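Periplasmic binding protein/LacI transcriptional regulator (Shewanella sp. ANA-3, PDB 5OCP) binds L-arabinofuranose, in both its alpha and beta forms, and probably delivers the sugar to an arabinose ABC transporter as its periplasmic binding component. Local coordinates at residues A[107-112]-A[142-147]; A[190-196]-A[217-223]; A[84-90]-A[98-104]. One frame throughout, in Å; residues are numbered along the deposited sequence.

Contact 1. Residues A[107-112]-A[142-147]; sequences FSEEGR and DRAAGF. With AHR (alpha-L-arabinofuranose), chain I; FUB (beta-L-arabinofuranose), chain J.
Ser108 and Gly111 pack against Gly146 and Arg143 in a periplasmic binding protein fold, where the helical segments 107-112 and 142-147 cross at -44°, their axes 6.4 Å apart. Glycine suits both crossing positions: a CB on Gly111 would run into Arg143 O, and one on Gly146 into Ser108 O. The close approach turns backbone into interface through CA-H...O contacts, among them Gly146 CA to Ser108 O at 3.5 Å and Ser108 CA to Asp142 O at 3.2 Å. Ser108 OG adds a weak hydrogen bond to Asp142 O, and a water bridges Asp142 OD2 to Phe107 N, the latter bond weak.

Van der Waals packing continues at the end nearer the sugar. Phe107 CB lies against Asp142 CB, and the ring presents its CD1-CE1 side to the Arg143 guanidinium, the two planes standing 81° apart.

The charged interaction is a salt bridge. Arg143, its chain extended from CG to NE, turns NE and NH2 side-on to a single oxygen, Glu110 OE1, at 2.8 Å from NE. Ser105 holds OE2 of Glu110, and the two-nitrogen grip on OE1 probably limits rotation of the guanidinium. The adjoining NH1-NH2 edge is turned to the ligand, NH2 serving both Glu110 OE1 and the sugar: in either anomer O3 is gripped twice, 2.8 Å from Arg143 NH1 and 3.0 Å from Arg143 NH2.

Contact 2. Residues A[190-196]-A[217-223]; sequences AVWSHND and ILIVSVD. With AHR (alpha-L-arabinofuranose), chain I; FUB (beta-L-arabinofuranose), chain J.
The indole of Trp192 meets the 217-223 segment with its edge: Val222 CG2 lies near the ring plane, 4.1 Å from Trp192 CZ3, and Val220 O also borders the rim. Over one face sits His194 CD2, and Phe147 of helix 138-151 stacks on the indole. A broad, flat tryptophan thus fills the join between sheet and helices. The side chains of Asp196 and Asp223 pass in opposite senses, Asp196 OD2 coming beside Asp223 CB, with the carboxylate planes 63° apart.

Strands 190-193 and 218-221 run parallel, as the two ends of a beta-alpha-beta crossover through helix 196-208. Nearly straight bonds join them, such as Val220 N to Val191 O at 3.0 Å. Val191 in its strand and Ile217 just before the neighbouring one touch through their CG2 methyls at 3.9 Å; branched aliphatic side chains suit this buried place.

Just past strand 190-193, Asp196 OD1 accepts from Ser221 OG at 2.8 Å on its anti lone pair, and from Thr240, while OD2 takes the backbone N of Val225. An alanine here would remove that carboxylate, is likely to leave the buried hydroxyl of Ser221 without its acceptor, and would probably let the turn carrying Asp223 shift.

Asn195 caps helix 196-208, its OD1 turned to Met198 N, while ND2 reaches Phe167 O and, almost straight (177°), sugar O2 at 3.0 Å. Asp223 OD1 lies 2.5 Å from O3 and its OD2 2.6 Å from O2. An amide donor beside a carboxylate is consistent with recognition of neighbouring hydroxyls, which can both donate and accept hydrogen bonds.

Contact 3. Residues A[84-90]-A[98-104]; sequences VVIVDRN and LFLTRIA. With AHR (alpha-L-arabinofuranose), chain I; FUB (beta-L-arabinofuranose), chain J.
Val84 O receives Leu100 N at 2.8 Å, the first of the backbone bonds that tie 84-90 to 98-104. The short strands 84-87 and 101-104 run parallel, 24° apart in direction and 4.6 Å apart at the axes. Ile86 is bonded from both its polar atoms, its N to Thr101 O and its O to Ile103 N, and Asp88 N closes the series on Ile103 O.

Beta-branched residues suit these buried strands. Val85 CG1 meets Ile103 CG1 at 4.1 Å on the face covered by helix 248-259, while the side chains of Ile86, on the other face, and loop residue Phe99 cross at about a right angle, Ile86 CG1 meeting Phe99 CB. Both strands belong to the six-stranded parallel sheet of one lobe of this two-lobed binding protein, and the loop after strand 84-87 carries sugar-binding residues.

That loop is gripped by Arg102. Its extended chain crosses Ile86 and brings NE to Arg89 O at 2.8 Å, from above the carbonyl plane; NH2 reaches Asp88 O weakly. Ala104 CB sits over the centre of one guanidinium face and Asn90 stacks on the other, amide and guanidinium planes 27° apart.

Asp88 OD1 approaches sugar O5 to 2.6 Å, while its OD2 forms a salt bridge with Arg15. Arg89, its chain extended from CG to NE, uses two donors of its guanidinium edge: NE gives to O5 at 3.0 Å, NH2 to O4 at 2.9 Å.

The three contacts close on one sugar from two lobes. Contact 3 belongs to the parallel sheet 32-37 to 268-270, contact 2 to the mixed sheet of the other lobe; their centres lie 27 Å apart and their nearest atoms about 7 Å, with the arabinofuranose bridging between. Contact 1 touches both. Phe107 CZ packs 3.4 Å from Asp88 O of contact 3, and Val222 CG1 of contact 2 lies 3.5 Å from Glu110 OE1. The work on the ligand is divided: contact 3 holds O4 and O5, contact 2 reaches O2 and O3, and contact 1 shares O3. Ser12 and Arg15 add further bonds, an arrangement consistent with closure of the lobes around bound sugar.

Contact 1. Residues A[107-112]-A[142-147]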
# COMPACT_ATOMS: atom_id res chain seq x y z
N PHE A 107 -6.74 -5.97 -1.40
CA PHE A 107 -5.35 -6.41 -1.47
C PHE A 107 -5.20 -7.82 -2.02
O PHE A 107 -4.25 -8.10 -2.72
CB PHE A 107 -4.69 -6.36 -0.07
CG PHE A 107 -4.62 -5.01 0.54
CD1 PHE A 107 -3.87 -4.00 -0.07
CD2 PHE A 107 -5.16 -4.77 1.78
CE1 PHE A 107 -3.73 -2.76 0.51
CE2 PHE A 107 -5.04 -3.53 2.39
CZ PHE A 107 -4.36 -2.52 1.74
N SER A 108 -6.14 -8.74 -1.67
CA SER A 108 -6.11 -10.13 -2.24
C SER A 108 -6.31 -10.11 -3.74
O SER A 108 -5.58 -10.78 -4.46
CB SER A 108 -7.17 -11.04 -1.60
OG SER A 108 -6.91 -11.14 -0.25
N GLU A 109 -7.15 -9.18 -4.22
CA GLU A 109 -7.39 -9.03 -5.65
C GLU A 109 -6.13 -8.48 -6.34
O GLU A 109 -5.77 -8.92 -7.44
CB GLU A 109 -8.60 -8.13 -5.95
CG GLU A 109 -8.80 -7.93 -7.43
CD GLU A 109 -10.03 -7.05 -7.79
OE1 GLU A 109 -10.99 -6.91 -6.96
OE2 GLU A 109 -10.04 -6.50 -8.93
N GLU A 110 -5.43 -7.56 -5.67
CA GLU A 110 -4.18 -7.00 -6.21
C GLU A 110 -3.17 -8.14 -6.40
O GLU A 110 -2.58 -8.30 -7.48
CB GLU A 110 -3.58 -5.94 -5.31
CG GLU A 110 -4.39 -4.67 -5.23
CD GLU A 110 -3.99 -3.75 -4.09
OE1 GLU A 110 -3.10 -4.01 -3.26
OE2 GLU A 110 -4.60 -2.70 -4.00
N GLY A 111 -3.01 -8.97 -5.39
CA GLY A 111 -2.11 -10.15 -5.45
C GLY A 111 -2.52 -11.17 -6.48
O GLY A 111 -1.67 -11.67 -7.26
N ARG A 112 -3.82 -11.41 -6.61
CA ARG A 112 -4.33 -12.28 -7.67
C ARG A 112 -4.04 -11.74 -9.08
O ARG A 112 -3.61 -12.51 -9.93
CB ARG A 112 -5.83 -12.57 -7.51
CG ARG A 112 -6.19 -13.36 -6.33
CD ARG A 112 -7.59 -13.99 -6.46
NE ARG A 112 -8.66 -12.99 -6.62
CZ ARG A 112 -9.23 -12.33 -5.61
NH1 ARG A 112 -8.88 -12.56 -4.36
NH2 ARG A 112 -10.19 -11.47 -5.86
N ASP A 142 -2.68 -10.07 2.84
CA ASP A 142 -3.66 -10.30 1.82
C ASP A 142 -3.10 -10.35 0.39
O ASP A 142 -3.61 -11.10 -0.44
CB ASP A 142 -4.74 -9.25 1.88
CG ASP A 142 -5.69 -9.42 3.10
OD1 ASP A 142 -5.41 -10.30 3.96
OD2 ASP A 142 -6.63 -8.61 3.20
N ARG A 143 -2.03 -9.60 0.11
CA ARG A 143 -1.45 -9.68 -1.23
C ARG A 143 -0.82 -11.06 -1.38
O ARG A 143 -0.91 -11.66 -2.37
CB ARG A 143 -0.38 -8.62 -1.47
CG ARG A 143 -0.97 -7.26 -1.82
CD ARG A 143 0.01 -6.11 -1.87
NE ARG A 143 -0.72 -4.86 -2.00
CZ ARG A 143 -0.25 -3.70 -1.61
NH1 ARG A 143 0.94 -3.60 -1.14
NH2 ARG A 143 -0.99 -2.63 -1.76
N ALA A 144 -0.18 -11.52 -0.32
CA ALA A 144 0.44 -12.87 -0.37
C ALA A 144 -0.66 -13.91 -0.58
O ALA A 144 -0.52 -14.83 -1.43
CB ALA A 144 1.26 -13.15 0.84
N ALA A 145 -1.74 -13.80 0.17
CA ALA A 145 -2.80 -14.76 0.04
C ALA A 145 -3.37 -14.86 -1.37
O ALA A 145 -3.56 -15.94 -1.92
CB ALA A 145 -3.94 -14.48 1.01
N GLY A 146 -3.64 -13.72 -2.00
CA GLY A 146 -4.11 -13.71 -3.34
C GLY A 146 -3.14 -14.25 -4.39
O GLY A 146 -3.53 -14.98 -5.27
N PHE A 147 -1.88 -13.84 -4.33
CA PHE A 147 -0.85 -14.32 -5.27
C PHE A 147 -0.73 -15.87 -5.13
O PHE A 147 -0.65 -16.58 -6.14
CB PHE A 147 0.43 -13.60 -4.97
CG PHE A 147 1.57 -13.87 -5.90
CD1 PHE A 147 2.39 -14.99 -5.80
CD2 PHE A 147 1.86 -12.97 -6.92
CE1 PHE A 147 3.47 -15.14 -6.70
CE2 PHE A 147 2.88 -13.12 -7.77
CZ PHE A 147 3.68 -14.21 -7.69
O5 AHR I . -0.99 -0.29 2.89
C5 AHR I . -0.52 0.03 1.61
C4 AHR I . 0.94 -0.35 1.48
O4 AHR I . 1.71 0.22 2.51
C3 AHR I . 1.53 0.11 0.13
O3 AHR I . 1.25 -0.85 -0.83
C2 AHR I . 2.99 0.26 0.54
O2 AHR I . 3.77 1.07 -0.29
C1 AHR I . 2.80 0.92 1.89
O1 AHR I . 3.91 0.74 2.62
O5 FUB J . -0.99 -0.29 2.89
C5 FUB J . -0.52 0.03 1.61
C4 FUB J . 0.95 -0.34 1.48
O4 FUB J . 1.73 0.21 2.52
C3 FUB J . 1.54 0.12 0.14
O3 FUB J . 1.25 -0.84 -0.82
C2 FUB J . 3.02 0.21 0.52
O2 FUB J . 3.78 1.07 -0.30
C1 FUB J . 3.03 0.56 2.01
O1 FUB J . 3.12 1.89 2.10
O HOH W 1 -7.74 -7.39 1.29

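Contact 2. Residues A[190-196]-A[217-223]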
# COMPACT_ATOMS: atom_id res chain seq x y z
N ALA A 190 11.55 -14.58 -11.54
CA ALA A 190 10.87 -13.34 -11.18
C ALA A 190 11.01 -12.98 -9.73
O ALA A 190 11.11 -13.87 -8.89
CB ALA A 190 9.39 -13.40 -11.51
N VAL A 191 10.89 -11.68 -9.45
CA VAL A 191 10.70 -11.14 -8.12
C VAL A 191 9.25 -10.62 -8.01
O VAL A 191 8.79 -9.90 -8.89
CB VAL A 191 11.67 -9.99 -7.83
CG1 VAL A 191 11.37 -9.26 -6.49
CG2 VAL A 191 13.08 -10.53 -7.85
N TRP A 192 8.55 -11.10 -7.00
CA TRP A 192 7.22 -10.64 -6.58
C TRP A 192 7.47 -9.82 -5.35
O TRP A 192 7.81 -10.32 -4.26
CB TRP A 192 6.37 -11.89 -6.32
CG TRP A 192 5.16 -11.77 -5.41
CD1 TRP A 192 4.76 -12.70 -4.54
CD2 TRP A 192 4.16 -10.70 -5.33
NE1 TRP A 192 3.64 -12.30 -3.88
CE2 TRP A 192 3.23 -11.09 -4.36
CE3 TRP A 192 3.97 -9.48 -5.99
CZ2 TRP A 192 2.14 -10.29 -4.01
CZ3 TRP A 192 2.87 -8.68 -5.64
CH2 TRP A 192 1.96 -9.12 -4.66
N SER A 193 7.26 -8.50 -5.50
CA SER A 193 7.45 -7.59 -4.43
C SER A 193 6.12 -7.01 -3.94
O SER A 193 5.32 -6.52 -4.77
CB SER A 193 8.34 -6.45 -4.87
OG SER A 193 8.47 -5.52 -3.82
N HIS A 194 5.88 -7.03 -2.62
CA HIS A 194 4.60 -6.52 -2.16
C HIS A 194 4.44 -5.02 -2.38
O HIS A 194 3.31 -4.55 -2.33
CB HIS A 194 4.37 -6.88 -0.70
CG HIS A 194 4.19 -8.35 -0.44
ND1 HIS A 194 3.84 -8.81 0.81
CD2 HIS A 194 4.37 -9.44 -1.22
CE1 HIS A 194 3.77 -10.14 0.78
NE2 HIS A 194 3.97 -10.54 -0.46
N ASN A 195 5.50 -4.24 -2.64
CA ASN A 195 5.35 -2.89 -3.04
C ASN A 195 6.43 -2.42 -3.98
O ASN A 195 7.51 -3.04 -4.10
CB ASN A 195 5.15 -1.90 -1.90
CG ASN A 195 6.43 -1.52 -1.16
OD1 ASN A 195 7.46 -2.23 -1.25
ND2 ASN A 195 6.35 -0.42 -0.39
N ASP A 196 6.12 -1.35 -4.69
CA ASP A 196 7.08 -0.85 -5.68
C ASP A 196 8.38 -0.39 -5.04
O ASP A 196 9.44 -0.54 -5.68
CB ASP A 196 6.49 0.34 -6.48
CG ASP A 196 5.33 -0.02 -7.42
OD1 ASP A 196 5.05 -1.22 -7.69
OD2 ASP A 196 4.71 0.94 -7.92
N ILE A 217 15.45 -11.32 -14.97
CA ILE A 217 14.60 -11.54 -13.82
C ILE A 217 13.42 -10.50 -13.98
O ILE A 217 13.67 -9.33 -13.96
CB ILE A 217 15.37 -11.29 -12.56
CG1 ILE A 217 16.52 -12.32 -12.47
CG2 ILE A 217 14.51 -11.45 -11.33
CD1 ILE A 217 17.32 -12.14 -11.23
N LEU A 218 12.23 -11.03 -14.08
CA LEU A 218 11.00 -10.21 -14.18
C LEU A 218 10.73 -9.62 -12.83
O LEU A 218 11.09 -10.19 -11.80
CB LEU A 218 9.82 -11.03 -14.62
CG LEU A 218 9.92 -11.76 -15.97
CD1 LEU A 218 8.71 -12.62 -16.16
CD2 LEU A 218 10.18 -10.75 -17.07
N ILE A 219 10.14 -8.41 -12.81
CA ILE A 219 9.85 -7.76 -11.54
C ILE A 219 8.37 -7.32 -11.60
O ILE A 219 8.00 -6.59 -12.49
CB ILE A 219 10.78 -6.59 -11.30
CG1 ILE A 219 12.22 -7.12 -11.23
CG2 ILE A 219 10.37 -5.88 -10.02
CD1 ILE A 219 13.27 -6.09 -11.00
N VAL A 220 7.59 -7.87 -10.67
CA VAL A 220 6.16 -7.55 -10.54
C VAL A 220 5.85 -7.07 -9.13
O VAL A 220 6.46 -7.51 -8.17
CB VAL A 220 5.30 -8.68 -10.98
CG1 VAL A 220 5.63 -9.12 -12.37
CG2 VAL A 220 5.35 -9.86 -10.00
N SER A 221 4.88 -6.17 -8.99
CA SER A 221 4.76 -5.43 -7.75
C SER A 221 3.37 -4.80 -7.63
O SER A 221 2.48 -5.02 -8.50
CB SER A 221 5.83 -4.31 -7.84
OG SER A 221 5.96 -3.61 -6.63
N VAL A 222 3.21 -4.04 -6.56
CA VAL A 222 1.99 -3.21 -6.31
C VAL A 222 2.36 -1.81 -5.88
O VAL A 222 3.25 -1.63 -5.05
CB VAL A 222 1.08 -3.87 -5.24
CG1 VAL A 222 -0.20 -3.04 -5.04
CG2 VAL A 222 0.67 -5.24 -5.65
N ASP A 223 1.64 -0.84 -6.45
CA ASP A 223 1.44 0.55 -5.97
C ASP A 223 1.20 1.49 -7.19
O ASP A 223 0.36 2.39 -7.13
CB ASP A 223 2.52 1.13 -5.07
CG ASP A 223 2.45 0.68 -3.63
OD1 ASP A 223 1.42 0.04 -3.19
OD2 ASP A 223 3.43 0.89 -2.86
O5 AHR I . -0.99 -0.29 2.89
C5 AHR I . -0.52 0.03 1.61
C4 AHR I . 0.94 -0.35 1.48
O4 AHR I . 1.71 0.22 2.51
C3 AHR I . 1.53 0.11 0.13
O3 AHR I . 1.25 -0.85 -0.83
C2 AHR I . 2.99 0.26 0.54
O2 AHR I . 3.77 1.07 -0.29
C1 AHR I . 2.80 0.92 1.89
O1 AHR I . 3.91 0.74 2.62
O5 FUB J . -0.99 -0.29 2.89
C5 FUB J . -0.52 0.03 1.61
C4 FUB J . 0.95 -0.34 1.48
O4 FUB J . 1.73 0.21 2.52
C3 FUB J . 1.54 0.12 0.14
O3 FUB J . 1.25 -0.84 -0.82
C2 FUB J . 3.02 0.21 0.52
O2 FUB J . 3.78 1.07 -0.30
C1 FUB J . 3.03 0.56 2.01
O1 FUB J . 3.12 1.89 2.10

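Contact 3. Residues A[84-90]-A[98-104]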
# COMPACT_ATOMS: atom_id res chain seq x y z
N VAL A 84 -15.38 6.93 13.47
CA VAL A 84 -14.06 6.54 13.05
C VAL A 84 -14.18 5.89 11.63
O VAL A 84 -14.98 5.05 11.45
CB VAL A 84 -13.46 5.56 14.03
CG1 VAL A 84 -12.13 5.06 13.52
CG2 VAL A 84 -13.23 6.21 15.38
N VAL A 85 -13.36 6.33 10.68
CA VAL A 85 -13.28 5.66 9.39
C VAL A 85 -11.90 5.02 9.30
O VAL A 85 -10.87 5.66 9.62
CB VAL A 85 -13.45 6.62 8.30
CG1 VAL A 85 -13.28 5.91 6.95
CG2 VAL A 85 -14.84 7.27 8.40
N ILE A 86 -11.88 3.74 8.90
CA ILE A 86 -10.62 3.08 8.67
C ILE A 86 -10.31 3.20 7.22
O ILE A 86 -11.19 3.05 6.37
CB ILE A 86 -10.77 1.58 9.03
CG1 ILE A 86 -11.27 1.36 10.46
CG2 ILE A 86 -9.47 0.81 8.80
CD1 ILE A 86 -10.37 1.99 11.52
N VAL A 87 -9.04 3.46 6.86
CA VAL A 87 -8.61 3.55 5.49
C VAL A 87 -7.32 2.71 5.27
O VAL A 87 -6.53 2.52 6.17
CB VAL A 87 -8.30 4.97 5.03
CG1 VAL A 87 -9.60 5.79 5.05
CG2 VAL A 87 -7.24 5.64 5.89
N ASP A 88 -7.21 2.21 4.07
CA ASP A 88 -5.98 1.57 3.57
C ASP A 88 -5.91 0.18 4.15
O ASP A 88 -6.53 -0.74 3.57
CB ASP A 88 -4.77 2.51 3.76
CG ASP A 88 -3.42 1.77 3.65
OD1 ASP A 88 -3.34 0.75 2.90
OD2 ASP A 88 -2.43 2.17 4.36
N ARG A 89 -5.26 -0.02 5.28
CA ARG A 89 -5.19 -1.33 5.91
C ARG A 89 -6.44 -1.61 6.74
O ARG A 89 -7.46 -0.87 6.64
CB ARG A 89 -3.88 -1.51 6.68
CG ARG A 89 -2.67 -1.27 5.79
CD ARG A 89 -1.37 -1.39 6.57
NE ARG A 89 -0.21 -1.07 5.67
CZ ARG A 89 1.04 -0.92 6.12
NH1 ARG A 89 1.34 -1.01 7.41
NH2 ARG A 89 2.02 -0.55 5.27
N ASN A 90 -6.40 -2.73 7.42
CA ASN A 90 -7.60 -3.15 8.17
C ASN A 90 -7.26 -3.30 9.64
O ASN A 90 -6.13 -3.44 10.08
CB ASN A 90 -8.17 -4.49 7.65
CG ASN A 90 -9.65 -4.71 7.97
OD1 ASN A 90 -10.35 -3.80 8.41
ND2 ASN A 90 -10.10 -5.95 7.82
N LEU A 98 -17.76 -0.42 16.17
CA LEU A 98 -16.60 0.41 16.60
C LEU A 98 -15.99 1.32 15.49
O LEU A 98 -15.05 2.10 15.78
CB LEU A 98 -15.58 -0.45 17.24
CG LEU A 98 -15.91 -1.06 18.58
CD1 LEU A 98 -14.87 -2.10 18.86
CD2 LEU A 98 -15.95 -0.02 19.68
N PHE A 99 -16.52 1.24 14.25
CA PHE A 99 -16.15 2.11 13.20
C PHE A 99 -17.37 2.38 12.27
O PHE A 99 -18.36 1.60 12.23
CB PHE A 99 -14.90 1.55 12.48
CG PHE A 99 -15.15 0.27 11.75
CD1 PHE A 99 -15.59 0.31 10.42
CD2 PHE A 99 -14.94 -0.94 12.38
CE1 PHE A 99 -15.84 -0.87 9.76
CE2 PHE A 99 -15.24 -2.13 11.76
CZ PHE A 99 -15.70 -2.08 10.42
N LEU A 100 -17.32 3.47 11.58
CA LEU A 100 -18.32 3.89 10.69
C LEU A 100 -18.20 3.05 9.41
O LEU A 100 -19.15 2.47 8.98
CB LEU A 100 -18.19 5.39 10.42
CG LEU A 100 -19.08 6.01 9.40
CD1 LEU A 100 -20.59 5.79 9.67
CD2 LEU A 100 -18.85 7.46 9.19
N THR A 101 -17.01 3.02 8.82
CA THR A 101 -16.78 2.26 7.60
C THR A 101 -15.30 2.19 7.24
O THR A 101 -14.47 2.87 7.85
CB THR A 101 -17.55 2.85 6.41
OG1 THR A 101 -17.50 1.95 5.30
CG2 THR A 101 -16.96 4.19 6.00
N ARG A 102 -14.97 1.36 6.25
CA ARG A 102 -13.59 1.20 5.81
C ARG A 102 -13.47 1.45 4.31
O ARG A 102 -14.20 0.86 3.51
CB ARG A 102 -13.08 -0.20 6.16
CG ARG A 102 -11.78 -0.57 5.46
CD ARG A 102 -11.12 -1.77 6.13
NE ARG A 102 -9.80 -2.04 5.58
CZ ARG A 102 -9.54 -3.00 4.69
NH1 ARG A 102 -10.52 -3.78 4.25
NH2 ARG A 102 -8.31 -3.18 4.24
N ILE A 103 -12.54 2.32 3.93
CA ILE A 103 -12.32 2.65 2.53
C ILE A 103 -11.01 1.98 2.15
O ILE A 103 -10.01 2.29 2.74
CB ILE A 103 -12.19 4.13 2.29
CG1 ILE A 103 -13.31 4.93 2.95
CG2 ILE A 103 -12.06 4.39 0.79
CD1 ILE A 103 -14.74 4.41 2.70
N ALA A 104 -11.03 1.01 1.22
CA ALA A 104 -9.83 0.27 0.96
C ALA A 104 -9.87 -0.33 -0.46
O ALA A 104 -10.95 -0.53 -1.01
CB ALA A 104 -9.61 -0.80 2.00
O5 AHR I . -0.99 -0.29 2.89
C5 AHR I . -0.52 0.03 1.61
C4 AHR I . 0.94 -0.35 1.48
O4 AHR I . 1.71 0.22 2.51
C3 AHR I . 1.53 0.11 0.13
O3 AHR I . 1.25 -0.85 -0.83
C2 AHR I . 2.99 0.26 0.54
O2 AHR I . 3.77 1.07 -0.29
C1 AHR I . 2.80 0.92 1.89
O1 AHR I . 3.91 0.74 2.62
O5 FUB J . -0.99 -0.29 2.89
C5 FUB J . -0.52 0.03 1.61
C4 FUB J . 0.95 -0.34 1.48
O4 FUB J . 1.73 0.21 2.52
C3 FUB J . 1.54 0.12 0.14
O3 FUB J . 1.25 -0.84 -0.82
C2 FUB J . 3.02 0.21 0.52
O2 FUB J . 3.78 1.07 -0.30
C1 FUB J . 3.03 0.56 2.01
O1 FUB J . 3.12 1.89 2.10